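Local coordinates for protein dual oxidase maturation factor 1 (PDB 6WXU) that is probably required for the maturation of the dual oxidase DUOX1 and its transport from the endoplasmic reticulum to the plasma membrane, at residues Thr22-Ile27 and Ile67-Phe72; Gly79-Asn84 and Leu236-Ala241; Val97-Gln102 and Ile110-Thr115. One frame throughout, in Å; residues are numbered along the deposited sequence.

How the contacts relate
Contact 1 joins two predicted membrane helices beside a bound phosphatidylcholine, whereas contacts 2 and 3 lie in the predicted extracellular part of the protein. The centres of contacts 1 and 2 are 30 Å apart and their nearest atoms about 15 Å; for contacts 1 and 3 the values are 23 Å and about 9 Å. Contacts 2 and 3 touch, with centres 9 Å apart, through neighbouring strands of one antiparallel sheet: Gly79 O to Leu101 N, at 3.0 Å, is a probable backbone hydrogen bond between them. Along the chain, contact 3 is nested within the loop that contact 2 closes, and contact 2 carries an N-linked glycan at Asn84.

Contact 1: Thr22-Ile27 and Ile67-Phe72; sequences TTLAVI and ILAVNF. With PLC (diundecyl phosphatidyl choline), chain O.
Ile27 reaches across to the turn formed by Leu68, Ala69 and Phe72 with a single methyl, CD1. Its side chain has CD1 anti to CA (chi2 172°), which carries that methyl to 3.9 Å from Ala69 CA and to the same distance from Leu68 O. The same methyl lies obliquely by the Phe72 ring, 4.5 Å from CD2. Ala69 CB meets two partners, Ile27 CD1 and, at 4.1 Å, Leu24 CD1, so that two branched side chains of one helix converge on one methyl of the other. Phe72 closes the predicted extracellular end of the contact. Its ring stem meets Thr23, whose OG1 lies 4.1 Å from Phe72 CG, the two side chains crossing at about a right angle.

No hydrogen bond joins the two segments; the contact is largely apolar. The bound phosphatidylcholine lines one flank, its choline methyl C7 lying 3.4 Å from Thr23 CG2. Farther along, one acyl tail passes Leu68, with C8B 4.0 Å from CD2. Leu68 also touches Trp185 of helix 170-199, which carries the packing on into the bundle. Segments 22-27 and 67-72 run antiparallel, their axes 10.0 Å apart at an angle of 176°, consistent with a helical hairpin of two predicted transmembrane helices, with a lipid site at its predicted extracellular end.

Contact 2: Gly79-Asn84 and Leu236-Ala241; sequences GHVNAN and LRLGTA. With NAG (2-acetamido-2-deoxy-beta-D-glucopyranose), chain M.
Val81 leans from strand 77-86 onto segment 236-241, whose last four residues form a turn, and its two branches divide the work. From CB, which points toward the turn, CG2 runs to a methyl-to-methyl contact with Ala241 CB at 3.6 Å. The other branch, CG1, faces Leu238 and is 4.5 Å from its CD1. CG1 sits at 78° (chi1), which puts CG2 anti to the backbone N and brings it over Ala241.

Two residues on, Ala83 points the same way; its CB packs 3.7 Å from Ala241 CB and lies against a turn carbonyl, 3.5 Å from Leu238 O. The turn is of type II', with Gly239 at positive phi. Its own bond, Ala241 N to Leu238 O, is weak at 3.5 Å; the reverse bond, Leu238 N to Ala241 O at 2.8 Å, pairs the two ends. Leu238 also touches Pro153 and Tyr156 of helix 152-159.

Asn84 carries the N-acetylglucosamine, its ND2 bonded covalently to C1, and the acetyl methyl C8 passes 3.7 Å from Ala83 CA.

No hydrogen bond joins the two segments, so what holds the turn here is van der Waals contact of methyl and isobutyl groups, with one methyl against a carbonyl.

Contact 3: Val97-Gln102 and Ile110-Thr115; sequences VDVGLQ and ITLTGT
Thr113 O is approached by two groups of the opposite strand. Asp98 N donates to it at 2.7 Å, with an angle of 138° at the hydrogen, the donor tilted from the carbonyl plane; Val97 CA adds a CH...O contact at 3.3 Å. Thr111 O has a like pair, a weak hydrogen bond from Gly100 N and a CH...O contact from Val99 CA at 3.4 Å. In return Thr111 N gives a nearly straight bond to Gly100 O, 171° at the hydrogen, although it comes in from above the carbonyl plane.

The bonds between Gly100 and Thr111 join the beta hairpin of strands 94-103 and 108-111, within the five-strand antiparallel sheet of the predicted extracellular region; the Asp98-Thr113 bond continues the pairing past residue 111. Gly100 and Thr111 form a hydrogen-bonded pair, and Leu101 and Ile110 the adjoining non-hydrogen-bonded one, their side chains lying side by side with Leu101 CD2 4.0 Å from Ile110 CG1.

Leu112 CD1 rests against two valine methyls, 3.8 Å from Val97 CG2 and 3.9 Å from Val99 CG2. Leu112 reaches them with CG anti to the backbone N (chi1 -166°). Helix 152-159 covers this apolar side through Val154 and Leu157.

Asp98 crosses Thr115 at about a right angle, its OD1 3.3 Å from the methyl CG2 of Thr115, a contact and not a hydrogen bond. Asp98 also touches His80 of strand 77-86. With an alanine here the carboxylate is gone, which would probably leave the Thr115 methyl without its cover and His80 without an acidic neighbour. Thr115 OG1 itself bonds to Ser96 O, one strand residue before Val97.

Contact 1: Thr22-Ile27 and Ile67-Phe72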
# COMPACT_ATOMS: atom_id res chain seq x y z
N THR B 22 -5.92 25.55 3.73
CA THR B 22 -4.58 26.12 3.79
C THR B 22 -4.21 26.83 2.49
O THR B 22 -3.71 27.95 2.52
CB THR B 22 -3.55 25.03 4.11
OG1 THR B 22 -3.74 23.92 3.22
CG2 THR B 22 -3.71 24.55 5.54
N THR B 23 -4.47 26.19 1.35
CA THR B 23 -4.11 26.78 0.07
C THR B 23 -4.94 28.01 -0.28
O THR B 23 -4.69 28.63 -1.31
CB THR B 23 -4.23 25.75 -1.05
OG1 THR B 23 -3.90 26.35 -2.30
CG2 THR B 23 -5.64 25.20 -1.12
N LEU B 24 -5.92 28.37 0.55
CA LEU B 24 -6.64 29.63 0.41
C LEU B 24 -6.15 30.69 1.38
O LEU B 24 -6.04 31.86 1.02
CB LEU B 24 -8.14 29.41 0.62
CG LEU B 24 -9.03 30.64 0.57
CD1 LEU B 24 -9.00 31.27 -0.80
CD2 LEU B 24 -10.45 30.29 0.96
N ALA B 25 -5.84 30.29 2.61
CA ALA B 25 -5.24 31.21 3.56
C ALA B 25 -3.89 31.71 3.08
O ALA B 25 -3.53 32.87 3.32
CB ALA B 25 -5.10 30.55 4.93
N VAL B 26 -3.13 30.86 2.38
CA VAL B 26 -1.85 31.29 1.82
C VAL B 26 -2.06 32.43 0.84
O VAL B 26 -1.37 33.45 0.89
CB VAL B 26 -1.13 30.10 1.17
CG1 VAL B 26 0.06 30.58 0.39
CG2 VAL B 26 -0.70 29.11 2.22
N ILE B 27 -3.03 32.28 -0.06
CA ILE B 27 -3.29 33.31 -1.07
C ILE B 27 -3.75 34.60 -0.41
O ILE B 27 -3.30 35.70 -0.76
CB ILE B 27 -4.32 32.79 -2.09
CG1 ILE B 27 -3.73 31.61 -2.86
CG2 ILE B 27 -4.74 33.90 -3.02
CD1 ILE B 27 -4.72 30.93 -3.75
N ILE B 67 -8.20 34.88 -9.91
CA ILE B 67 -7.86 33.87 -10.91
C ILE B 67 -7.14 32.69 -10.28
O ILE B 67 -7.29 31.55 -10.73
CB ILE B 67 -7.02 34.49 -12.04
CG1 ILE B 67 -7.78 35.60 -12.74
CG2 ILE B 67 -6.61 33.44 -13.04
CD1 ILE B 67 -6.94 36.36 -13.72
N LEU B 68 -6.37 32.94 -9.23
CA LEU B 68 -5.58 31.89 -8.61
C LEU B 68 -6.34 31.15 -7.52
O LEU B 68 -6.10 29.95 -7.31
CB LEU B 68 -4.30 32.48 -8.02
CG LEU B 68 -3.09 31.56 -7.88
CD1 LEU B 68 -2.69 31.00 -9.22
CD2 LEU B 68 -1.95 32.34 -7.27
N ALA B 69 -7.25 31.82 -6.82
CA ALA B 69 -8.01 31.18 -5.75
C ALA B 69 -9.17 30.36 -6.29
O ALA B 69 -9.55 29.35 -5.69
CB ALA B 69 -8.53 32.22 -4.77
N VAL B 70 -9.75 30.79 -7.41
CA VAL B 70 -10.84 30.04 -8.02
C VAL B 70 -10.35 28.72 -8.59
O VAL B 70 -11.09 27.74 -8.63
CB VAL B 70 -11.52 30.92 -9.09
CG1 VAL B 70 -11.76 30.15 -10.35
CG2 VAL B 70 -12.82 31.48 -8.55
N ASN B 71 -9.08 28.67 -9.01
CA ASN B 71 -8.54 27.44 -9.57
C ASN B 71 -8.48 26.34 -8.53
O ASN B 71 -8.92 25.21 -8.78
CB ASN B 71 -7.16 27.71 -10.16
CG ASN B 71 -6.66 26.60 -11.04
OD1 ASN B 71 -6.75 25.43 -10.69
ND2 ASN B 71 -6.13 26.96 -12.19
N PHE B 72 -7.95 26.64 -7.35
CA PHE B 72 -7.81 25.66 -6.29
C PHE B 72 -9.06 25.55 -5.43
O PHE B 72 -9.09 24.73 -4.51
CB PHE B 72 -6.61 26.01 -5.41
CG PHE B 72 -5.33 26.10 -6.16
CD1 PHE B 72 -4.73 24.96 -6.66
CD2 PHE B 72 -4.72 27.32 -6.37
CE1 PHE B 72 -3.55 25.04 -7.36
CE2 PHE B 72 -3.54 27.40 -7.06
CZ PHE B 72 -2.95 26.26 -7.56
C1 PLC O . 0.44 22.68 4.26
C2 PLC O . 0.81 23.91 3.47
C3 PLC O . 0.28 23.81 2.08
C4 PLC O . -2.76 19.83 2.02
C5 PLC O . -3.20 20.96 1.07
C6 PLC O . -5.16 21.71 2.33
C7 PLC O . -5.07 22.10 0.06
C8 PLC O . -5.34 19.85 0.79
C' PLC O . 1.09 26.08 4.57
C1' PLC O . 0.63 27.27 5.34
C2' PLC O . 1.84 28.04 5.84
C3' PLC O . 1.80 29.56 5.67
C4' PLC O . 2.65 30.08 4.51
C5' PLC O . 2.90 31.53 4.85
C6' PLC O . 2.91 32.50 3.70
C7' PLC O . 2.37 33.81 4.24
C8' PLC O . 3.05 35.07 3.72
C9' PLC O . 4.08 35.66 4.68
CA' PLC O . 3.60 36.76 5.58
CB' PLC O . 4.76 37.42 6.26
CB PLC O . 0.15 25.32 0.15
C1B PLC O . 0.68 26.52 -0.56
C2B PLC O . 0.32 26.51 -2.03
C3B PLC O . 0.25 27.94 -2.53
C4B PLC O . -0.05 27.94 -4.01
C5B PLC O . 0.69 29.08 -4.67
C6B PLC O . 0.12 30.38 -4.17
C7B PLC O . 1.17 31.47 -4.18
C8B PLC O . 1.61 31.79 -5.60
C9B PLC O . 1.98 33.26 -5.72
CAA PLC O . 2.29 33.62 -7.15
CBA PLC O . 2.78 32.40 -7.90
O' PLC O . 2.23 25.97 4.28
OB PLC O . -0.64 24.57 -0.35
O2 PLC O . 0.22 25.05 4.09
O3 PLC O . 0.59 25.03 1.48
O1P PLC O . -2.36 21.37 4.34
O2P PLC O . -0.62 19.58 4.86
O3P PLC O . 0.00 21.59 3.46
O4P PLC O . -1.44 19.97 2.55
N PLC O . -4.67 21.13 1.08
P PLC O . -1.14 20.62 3.97

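Contact 2: Gly79-Asn84 and Leu236-Ala241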
# COMPACT_ATOMS: atom_id res chain seq x y z
N GLY B 79 -23.87 21.26 -3.35
CA GLY B 79 -25.18 20.79 -2.93
C GLY B 79 -25.19 20.56 -1.43
O GLY B 79 -24.14 20.44 -0.79
N HIS B 80 -26.39 20.49 -0.87
CA HIS B 80 -26.55 20.45 0.57
C HIS B 80 -27.94 19.95 0.92
O HIS B 80 -28.91 20.30 0.25
CB HIS B 80 -26.32 21.84 1.18
CG HIS B 80 -26.42 21.87 2.67
ND1 HIS B 80 -25.37 21.52 3.49
CD2 HIS B 80 -27.44 22.20 3.49
CE1 HIS B 80 -25.74 21.64 4.75
NE2 HIS B 80 -27.00 22.05 4.78
N VAL B 81 -28.03 19.13 1.97
CA VAL B 81 -29.31 18.59 2.42
C VAL B 81 -29.14 18.13 3.86
O VAL B 81 -28.03 17.83 4.31
CB VAL B 81 -29.80 17.44 1.50
CG1 VAL B 81 -29.06 16.16 1.81
CG2 VAL B 81 -31.29 17.25 1.64
N ASN B 82 -30.25 18.09 4.59
CA ASN B 82 -30.29 17.61 5.97
C ASN B 82 -31.10 16.32 6.00
O ASN B 82 -32.28 16.32 5.64
CB ASN B 82 -30.90 18.67 6.89
CG ASN B 82 -31.20 18.14 8.27
OD1 ASN B 82 -30.32 18.08 9.13
ND2 ASN B 82 -32.45 17.76 8.50
N ALA B 83 -30.47 15.23 6.44
CA ALA B 83 -31.09 13.92 6.37
C ALA B 83 -30.73 13.10 7.60
O ALA B 83 -29.80 13.42 8.34
CB ALA B 83 -30.65 13.16 5.11
N ASN B 84 -31.50 12.03 7.81
CA ASN B 84 -31.19 11.02 8.81
C ASN B 84 -30.63 9.80 8.10
O ASN B 84 -31.31 9.20 7.26
CB ASN B 84 -32.43 10.62 9.61
CG ASN B 84 -33.12 11.80 10.22
OD1 ASN B 84 -32.54 12.87 10.38
ND2 ASN B 84 -34.38 11.62 10.57
N LEU B 236 -29.11 10.98 -6.14
CA LEU B 236 -28.26 11.13 -4.97
C LEU B 236 -29.10 11.03 -3.71
O LEU B 236 -28.99 11.88 -2.81
CB LEU B 236 -27.51 12.46 -5.01
CG LEU B 236 -26.42 12.60 -6.08
CD1 LEU B 236 -26.02 14.05 -6.22
CD2 LEU B 236 -25.23 11.77 -5.70
N ARG B 237 -29.96 10.02 -3.64
CA ARG B 237 -30.85 9.86 -2.49
C ARG B 237 -30.06 9.41 -1.27
O ARG B 237 -29.27 8.46 -1.34
CB ARG B 237 -31.93 8.84 -2.82
CG ARG B 237 -32.46 8.94 -4.23
CD ARG B 237 -33.30 10.17 -4.40
NE ARG B 237 -34.58 10.05 -3.71
CZ ARG B 237 -35.75 10.01 -4.33
NH1 ARG B 237 -36.87 9.90 -3.62
NH2 ARG B 237 -35.80 10.10 -5.64
N LEU B 238 -30.29 10.07 -0.14
CA LEU B 238 -29.69 9.71 1.14
C LEU B 238 -30.82 9.52 2.15
O LEU B 238 -31.16 10.44 2.89
CB LEU B 238 -28.71 10.77 1.61
CG LEU B 238 -27.40 10.91 0.85
CD1 LEU B 238 -26.91 12.33 0.95
CD2 LEU B 238 -26.38 9.96 1.43
N GLY B 239 -31.39 8.32 2.18
CA GLY B 239 -32.53 8.08 3.03
C GLY B 239 -33.79 8.73 2.49
O GLY B 239 -34.21 8.44 1.37
N THR B 240 -34.39 9.62 3.28
CA THR B 240 -35.61 10.31 2.90
C THR B 240 -35.36 11.65 2.22
O THR B 240 -36.31 12.38 1.96
CB THR B 240 -36.50 10.53 4.12
OG1 THR B 240 -35.67 10.72 5.28
CG2 THR B 240 -37.42 9.34 4.34
N ALA B 241 -34.10 11.98 1.93
CA ALA B 241 -33.75 13.28 1.37
C ALA B 241 -32.99 13.10 0.07
O ALA B 241 -32.18 12.19 -0.07
CB ALA B 241 -32.90 14.08 2.36
C1 NAG M . -35.17 12.66 11.17
C2 NAG M . -36.06 13.34 10.14
C3 NAG M . -36.93 14.39 10.81
C4 NAG M . -37.71 13.78 11.96
C5 NAG M . -36.76 13.09 12.93
C6 NAG M . -37.48 12.35 14.03
C7 NAG M . -35.65 13.93 7.80
C8 NAG M . -34.72 14.58 6.83
N2 NAG M . -35.27 13.93 9.08
O3 NAG M . -37.83 14.94 9.85
O4 NAG M . -38.43 14.79 12.66
O5 NAG M . -35.98 12.11 12.22
O6 NAG M . -38.86 12.22 13.73
O7 NAG M . -36.70 13.41 7.44

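Contact 3: Val97-Gln102 and Ile110-Thr115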
# COMPACT_ATOMS: atom_id res chain seq x y z
N VAL B 97 -27.72 14.38 10.27
CA VAL B 97 -26.53 15.04 9.77
C VAL B 97 -26.92 16.09 8.74
O VAL B 97 -28.09 16.25 8.39
CB VAL B 97 -25.53 14.04 9.16
CG1 VAL B 97 -24.87 13.24 10.25
CG2 VAL B 97 -26.24 13.12 8.20
N ASP B 98 -25.91 16.82 8.27
CA ASP B 98 -26.01 17.80 7.19
C ASP B 98 -25.01 17.38 6.11
O ASP B 98 -23.84 17.75 6.17
CB ASP B 98 -25.72 19.21 7.67
CG ASP B 98 -26.78 19.74 8.59
OD1 ASP B 98 -27.70 18.99 8.94
OD2 ASP B 98 -26.70 20.93 8.96
N VAL B 99 -25.47 16.61 5.14
CA VAL B 99 -24.60 16.12 4.08
C VAL B 99 -24.44 17.20 3.02
O VAL B 99 -25.37 17.96 2.73
CB VAL B 99 -25.15 14.82 3.48
CG1 VAL B 99 -24.05 14.03 2.81
CG2 VAL B 99 -25.82 13.99 4.55
N GLY B 100 -23.26 17.27 2.42
CA GLY B 100 -22.99 18.27 1.40
C GLY B 100 -21.98 17.78 0.39
O GLY B 100 -21.16 16.91 0.68
N LEU B 101 -22.05 18.35 -0.81
CA LEU B 101 -21.12 18.07 -1.89
C LEU B 101 -20.46 19.37 -2.33
O LEU B 101 -21.08 20.43 -2.31
CB LEU B 101 -21.82 17.44 -3.09
CG LEU B 101 -21.82 15.92 -3.22
CD1 LEU B 101 -22.57 15.54 -4.48
CD2 LEU B 101 -20.41 15.40 -3.27
N GLN B 102 -19.20 19.26 -2.75
CA GLN B 102 -18.46 20.43 -3.23
C GLN B 102 -17.54 19.94 -4.34
O GLN B 102 -16.44 19.45 -4.06
CB GLN B 102 -17.69 21.09 -2.10
CG GLN B 102 -18.54 21.93 -1.18
CD GLN B 102 -17.72 22.59 -0.11
OE1 GLN B 102 -16.68 22.08 0.29
NE2 GLN B 102 -18.18 23.74 0.36
N ILE B 110 -16.50 16.04 0.38
CA ILE B 110 -17.76 15.56 0.95
C ILE B 110 -17.75 15.87 2.44
O ILE B 110 -16.79 15.54 3.14
CB ILE B 110 -17.94 14.06 0.71
CG1 ILE B 110 -17.78 13.74 -0.77
CG2 ILE B 110 -19.30 13.60 1.19
CD1 ILE B 110 -17.74 12.28 -1.06
N THR B 111 -18.82 16.49 2.93
CA THR B 111 -18.90 16.93 4.32
C THR B 111 -20.09 16.26 4.99
O THR B 111 -21.23 16.42 4.54
CB THR B 111 -19.04 18.44 4.41
OG1 THR B 111 -20.43 18.80 4.41
CG2 THR B 111 -18.35 19.12 3.25
N LEU B 112 -19.83 15.52 6.06
CA LEU B 112 -20.86 14.97 6.93
C LEU B 112 -20.72 15.65 8.29
O LEU B 112 -19.66 15.58 8.90
CB LEU B 112 -20.73 13.45 7.06
CG LEU B 112 -21.90 12.67 7.67
CD1 LEU B 112 -22.92 12.33 6.62
CD2 LEU B 112 -21.44 11.42 8.39
N THR B 113 -21.78 16.30 8.75
CA THR B 113 -21.74 17.05 10.00
C THR B 113 -23.06 16.89 10.73
O THR B 113 -24.10 17.26 10.19
CB THR B 113 -21.46 18.53 9.76
OG1 THR B 113 -20.18 18.69 9.14
CG2 THR B 113 -21.48 19.28 11.07
N GLY B 114 -23.02 16.35 11.94
CA GLY B 114 -24.24 16.16 12.70
C GLY B 114 -24.92 17.48 13.00
O GLY B 114 -24.31 18.55 13.00
N THR B 115 -26.23 17.40 13.26
CA THR B 115 -26.94 18.62 13.61
C THR B 115 -26.60 18.99 15.05
O THR B 115 -26.33 20.17 15.32
CB THR B 115 -28.44 18.48 13.39
OG1 THR B 115 -28.82 17.11 13.51
CG2 THR B 115 -28.82 18.99 12.02